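Local coordinates for protein maquette-3 (Escherichia coli, PDB 6Z0C) that is an artificial four-helix bundle, designed to carry a buried network of charged side chains inside its hydrophobic core and so probably to test ion-pair stabilization, at residues Leu27-Ile38 with Gly161-Leu172. Numbering follows the deposited sequence.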
loop_
_atom_site.group_PDB
_atom_site.type_symbol
_atom_site.label_atom_id
_atom_site.label_comp_id
_atom_site.label_asym_id
_atom_site.label_seq_id
_atom_site.Cartn_x
_atom_site.Cartn_y
_atom_site.Cartn_z
ATOM N N LEU A 27 -0.040 3.707 -8.068
ATOM C CA LEU A 27 1.392 3.429 -7.775
ATOM C C LEU A 27 1.636 1.915 -7.844
ATOM O O LEU A 27 2.662 1.516 -8.403
ATOM C CB LEU A 27 1.786 4.019 -6.416
ATOM C CG LEU A 27 3.227 3.760 -5.970
ATOM C CD1 LEU A 27 4.225 4.074 -7.077
ATOM C CD2 LEU A 27 3.559 4.570 -4.722
ATOM N N ILE A 28 0.711 1.094 -7.339
ATOM C CA ILE A 28 0.817 -0.392 -7.444
ATOM C C ILE A 28 0.866 -0.789 -8.926
ATOM O O ILE A 28 1.700 -1.645 -9.272
ATOM C CB ILE A 28 -0.322 -1.107 -6.698
ATOM C CG1 ILE A 28 -0.185 -0.947 -5.182
ATOM C CG2 ILE A 28 -0.366 -2.572 -7.100
ATOM C CD1 ILE A 28 -1.429 -1.312 -4.412
ATOM N N ARG A 29 0.009 -0.202 -9.766
ATOM C CA ARG A 29 -0.016 -0.485 -11.230
ATOM C C ARG A 29 1.356 -0.150 -11.830
ATOM O O ARG A 29 1.853 -0.956 -12.630
ATOM C CB ARG A 29 -1.141 0.283 -11.930
ATOM C CG ARG A 29 -2.505 -0.381 -11.818
ATOM C CD ARG A 29 -3.496 0.169 -12.828
ATOM N NE ARG A 29 -3.845 1.545 -12.510
ATOM C CZ ARG A 29 -4.783 1.920 -11.641
ATOM N NH1 ARG A 29 -4.998 3.207 -11.426
ATOM N NH2 ARG A 29 -5.504 1.019 -10.992
ATOM N N GLU A 30 1.952 0.983 -11.440
ATOM C CA GLU A 30 3.280 1.431 -11.944
ATOM C C GLU A 30 4.360 0.455 -11.462
ATOM O O GLU A 30 5.258 0.133 -12.260
ATOM C CB GLU A 30 3.558 2.874 -11.523
ATOM C CG GLU A 30 2.705 3.873 -12.286
ATOM C CD GLU A 30 2.699 5.301 -11.766
ATOM O OE1 GLU A 30 2.120 6.169 -12.455
ATOM O OE2 GLU A 30 3.255 5.545 -10.675
ATOM N N LEU A 31 4.265 -0.011 -10.214
ATOM C CA LEU A 31 5.216 -0.994 -9.625
ATOM C C LEU A 31 5.114 -2.324 -10.373
ATOM O O LEU A 31 6.160 -2.921 -10.661
ATOM C CB LEU A 31 4.910 -1.189 -8.138
ATOM C CG LEU A 31 5.712 -0.308 -7.187
ATOM C CD1 LEU A 31 5.236 -0.507 -5.761
ATOM C CD2 LEU A 31 7.202 -0.601 -7.300
ATOM N N LEU A 32 3.894 -2.779 -10.652
ATOM C CA LEU A 32 3.651 -4.033 -11.410
ATOM C C LEU A 32 4.309 -3.931 -12.792
ATOM O O LEU A 32 4.994 -4.898 -13.196
ATOM C CB LEU A 32 2.143 -4.273 -11.506
ATOM C CG LEU A 32 1.500 -4.821 -10.233
ATOM C CD1 LEU A 32 -0.013 -4.669 -10.275
ATOM C CD2 LEU A 32 1.880 -6.279 -10.027
ATOM N N LYS A 33 4.130 -2.798 -13.475
ATOM C CA LYS A 33 4.693 -2.563 -14.832
ATOM C C LYS A 33 6.221 -2.690 -14.775
ATOM O O LYS A 33 6.762 -3.522 -15.528
ATOM C CB LYS A 33 4.250 -1.205 -15.385
ATOM C CG LYS A 33 4.671 -0.933 -16.825
ATOM C CD LYS A 33 4.246 0.425 -17.350
ATOM C CE LYS A 33 2.753 0.667 -17.260
ATOM N NZ LYS A 33 2.357 1.909 -17.966
ATOM N N ILE A 34 6.901 -1.922 -13.917
ATOM C CA ILE A 34 8.395 -1.948 -13.859
ATOM C C ILE A 34 8.864 -3.336 -13.407
ATOM O O ILE A 34 9.875 -3.806 -13.952
ATOM C CB ILE A 34 9.015 -0.831 -12.990
ATOM C CG1 ILE A 34 10.545 -0.913 -13.050
ATOM C CG2 ILE A 34 8.506 -0.869 -11.557
ATOM C CD1 ILE A 34 11.271 0.318 -12.561
ATOM N N LYS A 35 8.177 -3.975 -12.454
ATOM C CA LYS A 35 8.644 -5.264 -11.875
ATOM C C LYS A 35 8.541 -6.362 -12.942
ATOM O O LYS A 35 9.473 -7.186 -13.019
ATOM C CB LYS A 35 7.923 -5.581 -10.561
ATOM C CG LYS A 35 8.460 -4.790 -9.370
ATOM C CD LYS A 35 7.980 -5.255 -8.009
ATOM C CE LYS A 35 8.379 -6.676 -7.665
ATOM N NZ LYS A 35 9.846 -6.825 -7.516
ATOM N N LEU A 36 7.499 -6.348 -13.777
ATOM C CA LEU A 36 7.362 -7.330 -14.885
ATOM C C LEU A 36 8.445 -7.060 -15.940
ATOM O O LEU A 36 9.009 -8.038 -16.462
ATOM C CB LEU A 36 5.949 -7.265 -15.477
ATOM C CG LEU A 36 5.596 -8.391 -16.450
ATOM C CD1 LEU A 36 5.945 -9.759 -15.876
ATOM C CD2 LEU A 36 4.123 -8.343 -16.821
ATOM N N GLN A 37 8.748 -5.788 -16.223
ATOM C CA GLN A 37 9.847 -5.392 -17.146
ATOM C C GLN A 37 11.164 -5.958 -16.596
ATOM O O GLN A 37 11.939 -6.521 -17.380
ATOM C CB GLN A 37 9.896 -3.872 -17.320
ATOM C CG GLN A 37 8.731 -3.323 -18.134
ATOM C CD GLN A 37 8.703 -1.814 -18.225
ATOM O OE1 GLN A 37 9.270 -1.103 -17.394
ATOM N NE2 GLN A 37 8.021 -1.310 -19.242
ATOM N N ILE A 38 11.377 -5.859 -15.282
ATOM C CA ILE A 38 12.630 -6.323 -14.614
ATOM C C ILE A 38 12.701 -7.855 -14.647
ATOM O O ILE A 38 13.808 -8.361 -14.852
ATOM C CB ILE A 38 12.755 -5.722 -13.201
ATOM C CG1 ILE A 38 13.227 -4.270 -13.300
ATOM C CG2 ILE A 38 13.667 -6.563 -12.318
ATOM C CD1 ILE A 38 13.094 -3.478 -12.024
ATOM N N GLY A 161 17.352 -0.295 -12.715
ATOM C CA GLY A 161 15.927 -0.650 -12.602
ATOM C C GLY A 161 15.536 -0.912 -11.158
ATOM O O GLY A 161 14.516 -0.349 -10.706
ATOM N N LYS A 162 16.326 -1.725 -10.450
ATOM C CA LYS A 162 16.045 -2.142 -9.051
ATOM C C LYS A 162 16.085 -0.916 -8.135
ATOM O O LYS A 162 15.237 -0.839 -7.234
ATOM C CB LYS A 162 17.020 -3.228 -8.589
ATOM C CG LYS A 162 16.725 -4.623 -9.120
ATOM C CD LYS A 162 15.333 -5.094 -8.787
ATOM C CE LYS A 162 15.184 -6.599 -8.809
ATOM N NZ LYS A 162 13.799 -6.997 -8.471
ATOM N N LEU A 163 17.016 0.014 -8.369
ATOM C CA LEU A 163 17.125 1.270 -7.582
ATOM C C LEU A 163 15.858 2.122 -7.767
ATOM O O LEU A 163 15.403 2.721 -6.766
ATOM C CB LEU A 163 18.397 2.017 -7.993
ATOM C CG LEU A 163 19.704 1.364 -7.542
ATOM C CD1 LEU A 163 20.901 2.031 -8.195
ATOM C CD2 LEU A 163 19.841 1.398 -6.027
ATOM N N GLN A 164 15.287 2.157 -8.976
ATOM C CA GLN A 164 14.024 2.894 -9.267
ATOM C C GLN A 164 12.853 2.191 -8.567
ATOM O O GLN A 164 11.994 2.905 -8.012
ATOM C CB GLN A 164 13.777 3.013 -10.775
ATOM C CG GLN A 164 12.386 3.523 -11.131
ATOM C CD GLN A 164 12.085 4.889 -10.560
ATOM O OE1 GLN A 164 12.974 5.712 -10.359
ATOM N NE2 GLN A 164 10.812 5.146 -10.305
ATOM N N VAL A 165 12.813 0.855 -8.603
ATOM C CA VAL A 165 11.767 0.033 -7.921
ATOM C C VAL A 165 11.746 0.398 -6.433
ATOM O O VAL A 165 10.647 0.595 -5.885
ATOM C CB VAL A 165 11.993 -1.479 -8.116
ATOM C CG1 VAL A 165 11.271 -2.307 -7.061
ATOM C CG2 VAL A 165 11.576 -1.928 -9.504
ATOM N N ILE A 166 12.918 0.477 -5.802
ATOM C CA ILE A 166 13.028 0.735 -4.337
ATOM C C ILE A 166 12.480 2.134 -4.030
ATOM O O ILE A 166 11.747 2.255 -3.036
ATOM C CB ILE A 166 14.468 0.512 -3.836
ATOM C CG1 ILE A 166 14.709 -0.980 -3.599
ATOM C CG2 ILE A 166 14.755 1.338 -2.592
ATOM C CD1 ILE A 166 16.152 -1.346 -3.409
ATOM N N LYS A 167 12.792 3.139 -4.857
ATOM C CA LYS A 167 12.263 4.523 -4.696
ATOM C C LYS A 167 10.732 4.481 -4.649
ATOM O O LYS A 167 10.151 5.146 -3.767
ATOM C CB LYS A 167 12.696 5.446 -5.839
ATOM C CG LYS A 167 14.114 5.988 -5.752
ATOM C CD LYS A 167 14.412 7.028 -6.814
ATOM C CE LYS A 167 15.818 7.584 -6.742
ATOM N NZ LYS A 167 16.808 6.630 -7.287
ATOM N N GLN A 168 10.112 3.739 -5.572
ATOM C CA GLN A 168 8.633 3.628 -5.698
ATOM C C GLN A 168 8.050 2.873 -4.495
ATOM O O GLN A 168 6.961 3.264 -4.038
ATOM C CB GLN A 168 8.262 2.949 -7.016
ATOM C CG GLN A 168 8.606 3.794 -8.234
ATOM C CD GLN A 168 8.243 3.121 -9.536
ATOM O OE1 GLN A 168 9.000 3.148 -10.500
ATOM N NE2 GLN A 168 7.077 2.499 -9.574
ATOM N N GLN A 169 8.726 1.837 -3.994
ATOM C CA GLN A 169 8.231 1.065 -2.818
ATOM C C GLN A 169 8.278 1.945 -1.560
ATOM O O GLN A 169 7.352 1.842 -0.752
ATOM C CB GLN A 169 8.992 -0.250 -2.656
ATOM C CG GLN A 169 8.424 -1.362 -3.530
ATOM C CD GLN A 169 9.381 -2.514 -3.694
ATOM O OE1 GLN A 169 10.552 -2.424 -3.337
ATOM N NE2 GLN A 169 8.883 -3.611 -4.238
ATOM N N ARG A 170 9.289 2.803 -1.407
ATOM C CA ARG A 170 9.356 3.772 -0.277
ATOM C C ARG A 170 8.235 4.804 -0.414
ATOM O O ARG A 170 7.688 5.231 0.617
ATOM C CB ARG A 170 10.704 4.491 -0.242
ATOM C CG ARG A 170 11.865 3.569 0.080
ATOM C CD ARG A 170 13.030 4.344 0.647
ATOM N NE ARG A 170 14.235 3.544 0.586
ATOM C CZ ARG A 170 14.538 2.554 1.420
ATOM N NH1 ARG A 170 13.721 2.224 2.409
ATOM N NH2 ARG A 170 15.675 1.900 1.260
ATOM N N GLU A 171 7.935 5.216 -1.645
ATOM C CA GLU A 171 6.825 6.154 -1.949
ATOM C C GLU A 171 5.509 5.492 -1.518
ATOM O O GLU A 171 4.689 6.168 -0.875
ATOM C CB GLU A 171 6.849 6.526 -3.434
ATOM C CG GLU A 171 6.450 7.961 -3.707
ATOM C CD GLU A 171 7.330 9.004 -3.036
ATOM O OE1 GLU A 171 8.514 9.116 -3.414
ATOM O OE2 GLU A 171 6.830 9.691 -2.129
ATOM N N LEU A 172 5.343 4.204 -1.824
ATOM C CA LEU A 172 4.128 3.418 -1.480
ATOM C C LEU A 172 4.012 3.294 0.046
ATOM O O LEU A 172 2.903 3.508 0.561
ATOM C CB LEU A 172 4.205 2.049 -2.162
ATOM C CG LEU A 172 3.030 1.105 -1.911
ATOM C CD1 LEU A 172 1.705 1.762 -2.268
ATOM C CD2 LEU A 172 3.212 -0.187 -2.689
#
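Knobs-into-holes packing joins helices 4-48 and 152-194 of the four-helix bundle where L31, I34 and Q168 interlock. The two axes come within 10.3 Å and run antiparallel, at 161° between their directions. L31 fits among V165, Q168, Q169 and L172, its CD1 lying 3.7 Å from L172 CD2, while I34 fills the hole made by G161, Q164, V165 and Q168. In the reverse direction Q168 enters between L27, E30, L31 and I34. Its CG stands anti to the carbonyl carbon (chi1 -67°) and the chain then runs straight on past L31, which carries the amide across the interface and puts NE2 3.8 Å from L31 CD2. One turn back on the same helix, Q164 NE2 donates to Q168 OE1 at 2.7 Å and a nearly straight 169°, which helps hold the amide's rotation; Q168 NE2 is buried and has no partner. With an alanine at Q168, Q164 NE2 loses that acceptor and would probably be set free to turn, with a gap opening between L27, L31 and I34. Further along, I38 CD1 presses tightly on V165 CG2, at 3.3 Å, beside the backbone of G161. On the inner side, K35 NZ and K162 NZ stand 4.1 Å apart, their chains crossing at about a right angle. Both ammonium groups make salt bridges to E65 and E136, from helices 52-99 and 105-144, so the two carboxylates probably hold them side by side. Two apolar knobs and one glutamine, set beside this ion cluster, combine antiparallel four-helix-bundle packing with a buried charged network.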